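Local atomic coordinates of N-acetylglucosamine-specific lectin (Saxidomus purpuratus, PDB entry 6M5M), a protein that binds N-acetylglucosamine through a calcium-containing C-type lectin domain, consistent with a role in carbohydrate recognition. Residues 113-118 / 134-139; 87-92 / 125-130; 38-43 / 150-155. All coordinates share one frame; numbering follows the deposited sequence.

Interaction 1: 113-118 / 134-139. With CA (calcium ion), chain E; NAG (2-acetamido-2-deoxy-beta-D-glucopyranose), chain D.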
loop_
_atom_site.group_PDB
_atom_site.type_symbol
_atom_site.label_atom_id
_atom_site.label_comp_id
_atom_site.label_asym_id
_atom_site.label_seq_id
_atom_site.Cartn_x
_atom_site.Cartn_y
_atom_site.Cartn_z
ATOM N N TRP A 113 -12.384 16.411 -2.913
ATOM C CA TRP A 113 -13.026 17.656 -2.403
ATOM C C TRP A 113 -14.482 17.410 -2.013
ATOM O O TRP A 113 -15.199 16.665 -2.699
ATOM C CB TRP A 113 -12.966 18.800 -3.412
ATOM C CG TRP A 113 -11.567 19.216 -3.722
ATOM C CD1 TRP A 113 -10.800 18.797 -4.767
ATOM C CD2 TRP A 113 -10.749 20.120 -2.959
ATOM N NE1 TRP A 113 -9.561 19.375 -4.709
ATOM C CE2 TRP A 113 -9.500 20.204 -3.616
ATOM C CE3 TRP A 113 -10.949 20.867 -1.794
ATOM C CZ2 TRP A 113 -8.464 21.014 -3.156
ATOM C CZ3 TRP A 113 -9.909 21.645 -1.326
ATOM C CH2 TRP A 113 -8.687 21.721 -1.998
ATOM N N GLY A 114 -14.912 18.071 -0.947
ATOM C CA GLY A 114 -16.325 18.087 -0.555
ATOM C C GLY A 114 -17.091 18.995 -1.500
ATOM O O GLY A 114 -16.455 19.767 -2.222
ATOM N N PRO A 115 -18.445 18.930 -1.505
ATOM C CA PRO A 115 -19.253 19.770 -2.392
ATOM C C PRO A 115 -18.861 21.250 -2.270
ATOM O O PRO A 115 -18.856 21.742 -1.160
ATOM C CB PRO A 115 -20.688 19.495 -1.938
ATOM C CG PRO A 115 -20.630 18.070 -1.378
ATOM C CD PRO A 115 -19.273 18.014 -0.698
ATOM N N ASN A 116 -18.436 21.834 -3.403
ATOM C CA ASN A 116 -18.150 23.275 -3.658
ATOM C C ASN A 116 -16.815 23.677 -3.039
ATOM O O ASN A 116 -16.690 24.819 -2.553
ATOM C CB ASN A 116 -19.291 24.182 -3.208
ATOM C CG ASN A 116 -20.521 23.950 -4.047
ATOM O OD1 ASN A 116 -21.518 23.425 -3.556
ATOM N ND2 ASN A 116 -20.425 24.284 -5.321
ATOM N N ARG A 117 -15.851 22.773 -3.081
ATOM C CA ARG A 117 -14.512 23.048 -2.514
ATOM C C ARG A 117 -13.461 22.767 -3.585
ATOM O O ARG A 117 -13.634 21.801 -4.306
ATOM C CB ARG A 117 -14.304 22.228 -1.243
ATOM C CG ARG A 117 -15.284 22.584 -0.139
ATOM C CD ARG A 117 -15.111 24.004 0.351
ATOM N NE ARG A 117 -15.921 24.311 1.506
ATOM C CZ ARG A 117 -17.139 24.795 1.437
ATOM N NH1 ARG A 117 -17.678 25.027 0.263
ATOM N NH2 ARG A 117 -17.821 25.045 2.529
ATOM N N PRO A 118 -12.397 23.580 -3.734
ATOM C CA PRO A 118 -12.088 24.685 -2.835
ATOM C C PRO A 118 -12.899 25.935 -3.192
ATOM O O PRO A 118 -13.121 26.169 -4.338
ATOM C CB PRO A 118 -10.622 24.940 -3.166
ATOM C CG PRO A 118 -10.585 24.721 -4.633
ATOM C CD PRO A 118 -11.432 23.490 -4.811
ATOM N N VAL A 134 -18.797 15.620 4.616
ATOM C CA VAL A 134 -18.793 14.403 5.471
ATOM C C VAL A 134 -17.430 13.750 5.314
ATOM O O VAL A 134 -17.351 12.722 4.614
ATOM C CB VAL A 134 -19.930 13.434 5.094
ATOM C CG1 VAL A 134 -19.897 12.180 5.961
ATOM C CG2 VAL A 134 -21.270 14.131 5.189
ATOM N N TRP A 135 -16.418 14.329 5.963
ATOM C CA TRP A 135 -15.019 13.847 5.986
ATOM C C TRP A 135 -14.500 13.805 4.543
ATOM O O TRP A 135 -14.005 12.730 4.083
ATOM C CB TRP A 135 -14.885 12.502 6.707
ATOM C CG TRP A 135 -14.984 12.551 8.193
ATOM C CD1 TRP A 135 -15.865 11.833 8.946
ATOM C CD2 TRP A 135 -14.209 13.334 9.116
ATOM N NE1 TRP A 135 -15.694 12.113 10.268
ATOM C CE2 TRP A 135 -14.683 13.027 10.409
ATOM C CE3 TRP A 135 -13.188 14.280 8.990
ATOM C CZ2 TRP A 135 -14.161 13.613 11.560
ATOM C CZ3 TRP A 135 -12.679 14.867 10.129
ATOM C CH2 TRP A 135 -13.146 14.529 11.397
ATOM N N GLN A 136 -14.634 14.946 3.854
ATOM C CA GLN A 136 -13.941 15.213 2.576
ATOM C C GLN A 136 -12.998 16.420 2.739
ATOM O O GLN A 136 -12.882 16.971 3.846
ATOM C CB GLN A 136 -14.995 15.426 1.492
ATOM C CG GLN A 136 -15.771 14.155 1.195
ATOM C CD GLN A 136 -17.046 14.451 0.454
ATOM O OE1 GLN A 136 -17.958 15.102 0.962
ATOM N NE2 GLN A 136 -17.112 13.949 -0.760
ATOM N N TRP A 137 -12.316 16.799 1.666
ATOM C CA TRP A 137 -11.335 17.918 1.660
ATOM C C TRP A 137 -12.059 19.268 1.669
ATOM O O TRP A 137 -13.065 19.429 0.952
ATOM C CB TRP A 137 -10.413 17.808 0.449
ATOM C CG TRP A 137 -9.727 16.494 0.304
ATOM C CD1 TRP A 137 -9.540 15.547 1.259
ATOM C CD2 TRP A 137 -9.065 16.005 -0.879
ATOM N NE1 TRP A 137 -8.854 14.483 0.735
ATOM C CE2 TRP A 137 -8.540 14.733 -0.567
ATOM C CE3 TRP A 137 -8.869 16.511 -2.173
ATOM C CZ2 TRP A 137 -7.853 13.947 -1.489
ATOM C CZ3 TRP A 137 -8.171 15.741 -3.085
ATOM C CH2 TRP A 137 -7.658 14.482 -2.738
ATOM N N ASN A 138 -11.557 20.204 2.479
ATOM C CA ASN A 138 -11.948 21.633 2.463
ATOM C C ASN A 138 -10.654 22.447 2.423
ATOM O O ASN A 138 -9.608 21.919 2.768
ATOM C CB ASN A 138 -12.846 21.943 3.663
ATOM C CG ASN A 138 -13.045 23.413 3.946
ATOM O OD1 ASN A 138 -13.873 24.062 3.301
ATOM N ND2 ASN A 138 -12.303 23.937 4.915
ATOM N N ASP A 139 -10.755 23.669 1.914
ATOM C CA ASP A 139 -9.701 24.708 1.947
ATOM C C ASP A 139 -10.063 25.707 3.044
ATOM O O ASP A 139 -11.246 26.162 3.059
ATOM C CB ASP A 139 -9.604 25.441 0.602
ATOM C CG ASP A 139 -10.876 26.190 0.234
ATOM O OD1 ASP A 139 -11.881 25.512 -0.085
ATOM O OD2 ASP A 139 -10.855 27.434 0.340
HETATM CA CA CA E . -12.095 28.155 2.279
HETATM C C1 NAG D . -15.354 25.735 8.633
HETATM C C2 NAG D . -14.002 25.262 8.147
HETATM C C3 NAG D . -13.958 26.382 7.095
HETATM C C4 NAG D . -15.125 26.208 6.184
HETATM C C5 NAG D . -16.471 26.028 6.899
HETATM C C6 NAG D . -17.533 25.729 5.874
HETATM C C7 NAG D . -11.877 24.533 9.034
HETATM C C8 NAG D . -10.899 24.757 10.085
HETATM N N2 NAG D . -12.982 25.302 9.146
HETATM O O1 NAG D . -15.530 26.099 9.936
HETATM O O3 NAG D . -12.788 26.403 6.304
HETATM O O4 NAG D . -15.290 27.334 5.276
HETATM O O5 NAG D . -16.334 25.021 7.938
HETATM O O6 NAG D . -17.300 24.437 5.362
HETATM O O7 NAG D . -11.676 23.698 8.150
HETATM O O HOH W 1 -13.913 26.731 3.017
HETATM O O HOH W 2 -12.140 28.709 4.659
HETATM O O HOH W 3 -12.930 30.186 1.928
#
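Arg117 NE gives its hydrogen to Asn138 OD1 at 2.7 Å, and the acceptor lies near the guanidinium plane. The guanidinium and amide planes are nevertheless turned 63° apart. The chain of Arg117 is bent at chi2 (-64°), and the guanidinium edge spans three acceptors: besides Asn138 OD1, NH1 binds the carbonyl of Asn116, and NH2 reaches N-acetylglucosamine O6 at 2.9 Å. Asn138 grips the same sugar from the other end of its amide, ND2 to O3 at 2.9 Å, while OD1 also accepts a hydrogen from a water that coordinates the calcium ion. His140 ND1 adds a further hydrogen bond to the sugar. Asp139 binds the ion through its backbone O and OD2, with Asp119 and Gln141 adding further ligands. The sugar hydroxyls do not coordinate the ion; two of its waters hydrogen-bond to O3 and O4 and bridge the two. This is the long-loop calcium and sugar site of the C-type lectin fold, with the cis peptide bond before Pro118 next to it. Behind the site, Gly114 N donates to Trp137 O at 3.0 Å, beside a single backbone bridge between Trp113 and Trp137. The Trp137 edge points at the face of Trp113 in a T-shaped pair, planes at 83°, and Pro118 CD covers the opposite face of Trp113. Trp137 NE1 is held by Tyr127 OH.

Interaction 2: 87-92 / 125-130; sequences YWIGGS and MDYLNY. With NAG (2-acetamido-2-deoxy-beta-D-glucopyranose), chain D.
The Trp88 indole meets strand 125-130 through the CE3 corner of its six-membered ring: the carbonyl O of Met125 lies at the edge, near the ring plane, 3.5 Å from CE3, while Asp126 CB approaches the same corner obliquely. The carboxylate of Asp126 is turned only 17° from the indole plane. The Tyr127 ring is also met at its edge, where Ile89 CG2 lies near the ring plane, 3.8 Å from CD2. Ile89 and Tyr127 cross at about a right angle, and Trp137 adds an edge-to-face partner for the Tyr127 ring. Strand 87-89 runs antiparallel to 125-130, 147° between their directions, in the sheet of the C-type lectin domain that also holds strands 99-102 and 136-140. Tyr87 and Tyr127 form a hydrogen-bonded pair, Tyr127 N to Tyr87 O being the shorter bond at 2.7 Å; Trp88 and Asp126 form the non-hydrogen-bonded pair beside it. Ile89 N donates to Met125 O at 3.0 Å. At Gly90, the centre of an inverse gamma turn, the chain turns a corner, yet Met125 N still reaches Gly91 O. The Met125 chain, extended at chi2 (176°), lays SD against Gly91 CA at 3.4 Å. With CG between its backbone N and carbonyl carbon, Asp126 sends OD2 to 2.4 Å from N-acetylglucosamine O7, an unusually short and therefore doubtful separation, while OD1 takes a weak hydrogen bond from Asn138 ND2. Leu128 CD2 touches sugar O6, and the edge of the Tyr130 ring faces O5. Tyr127 OH is hydrogen-bonded to Asp71 of helix 68-78.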
loop_
_atom_site.group_PDB
_atom_site.type_symbol
_atom_site.label_atom_id
_atom_site.label_comp_id
_atom_site.label_asym_id
_atom_site.label_seq_id
_atom_site.Cartn_x
_atom_site.Cartn_y
_atom_site.Cartn_z
ATOM N N TYR A 87 -8.973 17.687 10.336
ATOM C CA TYR A 87 -7.596 17.186 10.394
ATOM C C TYR A 87 -6.821 17.826 9.244
ATOM O O TYR A 87 -7.307 17.773 8.088
ATOM C CB TYR A 87 -7.578 15.668 10.240
ATOM C CG TYR A 87 -8.000 14.859 11.442
ATOM C CD1 TYR A 87 -9.332 14.682 11.769
ATOM C CD2 TYR A 87 -7.069 14.135 12.160
ATOM C CE1 TYR A 87 -9.710 13.852 12.823
ATOM C CE2 TYR A 87 -7.428 13.315 13.229
ATOM C CZ TYR A 87 -8.769 13.159 13.552
ATOM O OH TYR A 87 -9.177 12.359 14.599
ATOM N N TRP A 88 -5.659 18.389 9.553
ATOM C CA TRP A 88 -4.758 18.985 8.536
ATOM C C TRP A 88 -4.101 17.899 7.681
ATOM O O TRP A 88 -3.520 16.926 8.211
ATOM C CB TRP A 88 -3.746 19.906 9.209
ATOM C CG TRP A 88 -4.354 21.094 9.872
ATOM C CD1 TRP A 88 -4.167 21.507 11.146
ATOM C CD2 TRP A 88 -5.146 22.106 9.250
ATOM N NE1 TRP A 88 -4.811 22.674 11.379
ATOM C CE2 TRP A 88 -5.441 23.059 10.239
ATOM C CE3 TRP A 88 -5.668 22.264 7.972
ATOM C CZ2 TRP A 88 -6.219 24.175 9.951
ATOM C CZ3 TRP A 88 -6.392 23.385 7.674
ATOM C CH2 TRP A 88 -6.667 24.326 8.657
ATOM N N ILE A 89 -4.032 18.160 6.363
ATOM C CA ILE A 89 -3.323 17.249 5.423
ATOM C C ILE A 89 -2.374 18.051 4.511
ATOM O O ILE A 89 -2.369 19.269 4.602
ATOM C CB ILE A 89 -4.313 16.404 4.633
ATOM C CG1 ILE A 89 -5.268 17.250 3.807
ATOM C CG2 ILE A 89 -5.042 15.480 5.594
ATOM C CD1 ILE A 89 -6.027 16.445 2.833
ATOM N N GLY A 90 -1.574 17.343 3.717
ATOM C CA GLY A 90 -0.425 17.950 3.019
ATOM C C GLY A 90 -0.790 18.495 1.651
ATOM O O GLY A 90 -0.098 18.159 0.678
ATOM N N GLY A 91 -1.817 19.331 1.585
ATOM C CA GLY A 91 -2.230 20.072 0.380
ATOM C C GLY A 91 -2.335 21.567 0.655
ATOM O O GLY A 91 -2.843 21.958 1.731
ATOM N N SER A 92 -1.825 22.422 -0.239
ATOM C CA SER A 92 -1.926 23.893 -0.066
ATOM C C SER A 92 -1.902 24.625 -1.419
ATOM O O SER A 92 -1.799 23.971 -2.438
ATOM C CB SER A 92 -0.884 24.404 0.883
ATOM O OG SER A 92 0.445 24.178 0.392
ATOM N N MET A 125 -5.371 22.588 3.183
ATOM C CA MET A 125 -6.465 21.591 3.098
ATOM C C MET A 125 -6.564 20.800 4.416
ATOM O O MET A 125 -5.534 20.421 5.030
ATOM C CB MET A 125 -6.221 20.635 1.923
ATOM C CG MET A 125 -5.813 21.363 0.645
ATOM S SD MET A 125 -5.395 20.284 -0.801
ATOM C CE MET A 125 -6.811 19.176 -0.808
ATOM N N ASP A 126 -7.795 20.467 4.739
ATOM C CA ASP A 126 -8.078 19.602 5.893
ATOM C C ASP A 126 -9.218 18.659 5.531
ATOM O O ASP A 126 -9.925 18.928 4.577
ATOM C CB ASP A 126 -8.458 20.411 7.135
ATOM C CG ASP A 126 -9.610 21.384 6.970
ATOM O OD1 ASP A 126 -10.100 21.514 5.888
ATOM O OD2 ASP A 126 -9.984 21.996 7.952
ATOM N N TYR A 127 -9.259 17.511 6.191
ATOM C CA TYR A 127 -10.519 16.735 6.158
ATOM C C TYR A 127 -11.424 17.487 7.136
ATOM O O TYR A 127 -10.949 17.929 8.157
ATOM C CB TYR A 127 -10.299 15.273 6.543
ATOM C CG TYR A 127 -9.933 14.385 5.388
ATOM C CD1 TYR A 127 -10.897 13.772 4.620
ATOM C CD2 TYR A 127 -8.617 14.163 5.060
ATOM C CE1 TYR A 127 -10.568 12.954 3.558
ATOM C CE2 TYR A 127 -8.270 13.342 4.008
ATOM C CZ TYR A 127 -9.245 12.735 3.252
ATOM O OH TYR A 127 -8.903 11.937 2.211
ATOM N N LEU A 128 -12.683 17.641 6.769
ATOM C CA LEU A 128 -13.723 18.411 7.482
ATOM C C LEU A 128 -14.998 17.571 7.569
ATOM O O LEU A 128 -15.452 17.022 6.522
ATOM C CB LEU A 128 -13.993 19.728 6.745
ATOM C CG LEU A 128 -15.084 20.594 7.367
ATOM C CD1 LEU A 128 -14.672 21.072 8.743
ATOM C CD2 LEU A 128 -15.438 21.777 6.480
ATOM N N ASN A 129 -15.506 17.409 8.793
ATOM C CA ASN A 129 -16.827 16.784 9.044
ATOM C C ASN A 129 -17.795 17.868 9.545
ATOM O O ASN A 129 -17.861 18.076 10.770
ATOM C CB ASN A 129 -16.682 15.611 10.014
ATOM C CG ASN A 129 -18.023 14.940 10.197
ATOM O OD1 ASN A 129 -18.739 14.755 9.222
ATOM N ND2 ASN A 129 -18.333 14.514 11.407
ATOM N N TYR A 130 -18.423 18.623 8.643
ATOM C CA TYR A 130 -19.308 19.763 8.993
ATOM C C TYR A 130 -20.271 20.052 7.842
ATOM O O TYR A 130 -19.809 20.191 6.704
ATOM C CB TYR A 130 -18.479 21.000 9.358
ATOM C CG TYR A 130 -19.246 22.197 9.852
ATOM C CD1 TYR A 130 -20.213 22.100 10.850
ATOM C CD2 TYR A 130 -18.995 23.452 9.328
ATOM C CE1 TYR A 130 -20.916 23.214 11.298
ATOM C CE2 TYR A 130 -19.653 24.579 9.790
ATOM C CZ TYR A 130 -20.632 24.460 10.763
ATOM O OH TYR A 130 -21.306 25.568 11.175
HETATM C C1 NAG D . -15.354 25.735 8.633
HETATM C C2 NAG D . -14.002 25.262 8.147
HETATM C C3 NAG D . -13.958 26.382 7.095
HETATM C C4 NAG D . -15.125 26.208 6.184
HETATM C C5 NAG D . -16.471 26.028 6.899
HETATM C C6 NAG D . -17.533 25.729 5.874
HETATM C C7 NAG D . -11.877 24.533 9.034
HETATM C C8 NAG D . -10.899 24.757 10.085
HETATM N N2 NAG D . -12.982 25.302 9.146
HETATM O O1 NAG D . -15.530 26.099 9.936
HETATM O O3 NAG D . -12.788 26.403 6.304
HETATM O O4 NAG D . -15.290 27.334 5.276
HETATM O O5 NAG D . -16.334 25.021 7.938
HETATM O O6 NAG D . -17.300 24.437 5.362
HETATM O O7 NAG D . -11.676 23.698 8.150
#

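Interaction 3: 38-43 / 150-155. With CA (calcium ion), chain C.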
loop_
_atom_site.group_PDB
_atom_site.type_symbol
_atom_site.label_atom_id
_atom_site.label_comp_id
_atom_site.label_asym_id
_atom_site.label_seq_id
_atom_site.Cartn_x
_atom_site.Cartn_y
_atom_site.Cartn_z
ATOM N N CYS A 38 3.091 4.220 6.132
ATOM C CA CYS A 38 2.756 4.317 7.568
ATOM C C CYS A 38 2.178 5.699 7.853
ATOM O O CYS A 38 2.733 6.675 7.350
ATOM C CB CYS A 38 4.016 4.105 8.378
ATOM S SG CYS A 38 4.719 2.460 8.114
ATOM N N TYR A 39 1.047 5.761 8.557
ATOM C CA TYR A 39 0.305 6.983 8.916
ATOM C C TYR A 39 0.333 7.186 10.430
ATOM O O TYR A 39 0.416 6.195 11.212
ATOM C CB TYR A 39 -1.133 6.856 8.438
ATOM C CG TYR A 39 -1.243 6.625 6.955
ATOM C CD1 TYR A 39 -0.950 5.389 6.384
ATOM C CD2 TYR A 39 -1.728 7.620 6.127
ATOM C CE1 TYR A 39 -1.069 5.183 5.018
ATOM C CE2 TYR A 39 -1.846 7.436 4.766
ATOM C CZ TYR A 39 -1.528 6.209 4.204
ATOM O OH TYR A 39 -1.633 6.061 2.848
ATOM N N LEU A 40 0.342 8.456 10.835
ATOM C CA LEU A 40 0.142 8.875 12.236
ATOM C C LEU A 40 -1.038 9.831 12.263
ATOM O O LEU A 40 -1.054 10.816 11.479
ATOM C CB LEU A 40 1.405 9.531 12.773
ATOM C CG LEU A 40 1.263 10.107 14.173
ATOM C CD1 LEU A 40 1.091 8.996 15.213
ATOM C CD2 LEU A 40 2.453 10.957 14.493
ATOM N N PHE A 41 -2.051 9.514 13.060
ATOM C CA PHE A 41 -3.195 10.421 13.302
ATOM C C PHE A 41 -2.852 11.109 14.626
ATOM O O PHE A 41 -3.060 10.526 15.684
ATOM C CB PHE A 41 -4.556 9.698 13.245
ATOM C CG PHE A 41 -4.798 8.999 11.936
ATOM C CD1 PHE A 41 -4.124 7.830 11.615
ATOM C CD2 PHE A 41 -5.691 9.531 11.033
ATOM C CE1 PHE A 41 -4.350 7.207 10.407
ATOM C CE2 PHE A 41 -5.901 8.923 9.810
ATOM C CZ PHE A 41 -5.206 7.784 9.486
ATOM N N ASP A 42 -2.144 12.238 14.550
ATOM C CA ASP A 42 -1.654 12.949 15.758
ATOM C C ASP A 42 -2.711 13.952 16.212
ATOM O O ASP A 42 -3.158 14.734 15.357
ATOM C CB ASP A 42 -0.342 13.673 15.488
ATOM C CG ASP A 42 0.247 14.112 16.797
ATOM O OD1 ASP A 42 -0.131 15.233 17.230
ATOM O OD2 ASP A 42 1.010 13.313 17.417
ATOM N N GLU A 43 -3.148 13.884 17.478
ATOM C CA GLU A 43 -4.333 14.678 17.901
ATOM C C GLU A 43 -3.893 15.928 18.672
ATOM O O GLU A 43 -4.771 16.585 19.212
ATOM C CB GLU A 43 -5.282 13.810 18.748
ATOM C CG GLU A 43 -5.867 12.662 17.953
ATOM C CD GLU A 43 -6.866 11.784 18.702
ATOM O OE1 GLU A 43 -7.747 11.201 18.059
ATOM O OE2 GLU A 43 -6.742 11.702 19.927
ATOM N N SER A 150 -3.636 16.485 12.931
ATOM C CA SER A 150 -3.063 16.294 11.579
ATOM C C SER A 150 -2.840 14.808 11.329
ATOM O O SER A 150 -2.815 13.990 12.298
ATOM C CB SER A 150 -1.795 17.132 11.388
ATOM O OG SER A 150 -0.886 16.947 12.431
ATOM N N ILE A 151 -2.547 14.496 10.081
ATOM C CA ILE A 151 -2.246 13.121 9.599
ATOM C C ILE A 151 -0.914 13.176 8.839
ATOM O O ILE A 151 -0.882 13.932 7.855
ATOM C CB ILE A 151 -3.381 12.611 8.723
ATOM C CG1 ILE A 151 -4.737 12.844 9.408
ATOM C CG2 ILE A 151 -3.062 11.168 8.336
ATOM C CD1 ILE A 151 -5.940 12.523 8.615
ATOM N N CYS A 152 0.107 12.507 9.369
ATOM C CA CYS A 152 1.460 12.342 8.789
ATOM C C CYS A 152 1.516 11.056 7.945
ATOM O O CYS A 152 0.762 10.087 8.214
ATOM C CB CYS A 152 2.538 12.234 9.852
ATOM S SG CYS A 152 2.617 13.637 10.993
ATOM N N GLU A 153 2.406 11.026 6.955
ATOM C CA GLU A 153 2.590 9.843 6.067
ATOM C C GLU A 153 4.083 9.678 5.793
ATOM O O GLU A 153 4.722 10.707 5.550
ATOM C CB GLU A 153 1.809 10.015 4.771
ATOM C CG GLU A 153 2.066 8.904 3.761
ATOM C CD GLU A 153 1.247 9.004 2.491
ATOM O OE1 GLU A 153 0.924 10.141 2.091
ATOM O OE2 GLU A 153 0.945 7.934 1.863
ATOM N N THR A 154 4.607 8.444 5.826
ATOM C CA THR A 154 5.944 8.098 5.284
ATOM C C THR A 154 5.778 6.864 4.394
ATOM O O THR A 154 4.917 6.030 4.687
ATOM C CB THR A 154 6.962 7.945 6.413
ATOM O OG1 THR A 154 8.260 7.730 5.859
ATOM C CG2 THR A 154 6.656 6.815 7.369
ATOM N N ASP A 155 6.529 6.804 3.303
ATOM C CA ASP A 155 6.637 5.608 2.430
ATOM C C ASP A 155 7.987 4.950 2.727
ATOM O O ASP A 155 8.373 4.042 2.001
ATOM C CB ASP A 155 6.377 5.988 0.967
ATOM C CG ASP A 155 7.410 6.909 0.327
ATOM O OD1 ASP A 155 8.548 6.993 0.842
ATOM O OD2 ASP A 155 7.074 7.507 -0.707
HETATM CA CA CA C . -0.334 8.998 0.008
HETATM O O HOH W 4 2.256 9.486 -0.497
HETATM O O HOH W 5 -0.509 7.221 -1.075
#
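Strands 38-43 and 150-154 run antiparallel, 162° between their directions, joined by six backbone hydrogen bonds in three pairs: Cys38 with Thr154, Leu40 with Cys152 and Asp42 with Ser150. Between them lie the non-hydrogen-bonded pairs Tyr39-Glu153 and Phe41-Ile151, where alpha hydrogens approach carbonyls, as in the 3.2 Å contact of Tyr39 CA with Cys152 O. Tyr39, Phe41, Ile151 and Glu153 share one face of the sheet, and helix 68-78 packs against Phe41 and Ile151 there. Ile151 lies across the Phe41 ring: CG2 stands over the face in a CH-pi contact, 4.2 Å from the centroid and 20° off the normal, while CD1 comes to 3.8 Å from CE2. Tyr39 and Glu153 lie side by side and point the same way. The Glu153 chain is extended, CG anti to the backbone N (chi1 174°), which brings its carboxylate level with the hydroxyl end of the Tyr39 ring, OE2 3.3 Å from OH; Glu153 CG lies over the rim of one ring face. Both carboxylate oxygens bind a calcium ion, OE1 at 2.7 Å and OE2 at 2.5 Å, with Thr64, Glu66, Glu70 and two waters among the other ligands. On the other face, Leu40 CB meets Cys152 CB at 4.1 Å under Phe54 of helix 48-57, while Cys38 is disulfide-bonded to Cys27 and Cys152 to Cys55. Tyr39 OH hydrogen-bonds to Glu70, and Ser37 OG to Glu153 OE2, so hydroxyls in the second shell probably limit the rotation of both carboxylates. Several carboxylates converge on one ion, whose positive charge would be expected to offset their mutual repulsion and favour their ionised forms.

How the interactions relate
From the N terminus, strand 37-43 comes first and finds its partner more than a hundred residues later in strand 148-154, so interaction 3 closes a large loop that brings the chain ends together. Interactions 1 and 2 both fall within that loop. Strand 86-94 pairs with 124-130 in interaction 2; segment 113-118 lies between them and meets 134-139 beyond, so the two contacts cross along the chain. They share one sheet through strands 124-130 and 136-140, and both touch the sugar. Interaction 2 also meets interaction 3, where Trp88 O approaches Ile151 N at 3.2 Å, a probable hydrogen bond linking the two sheets. Interactions 1 and 3 do not touch, their centres about 20 Å apart.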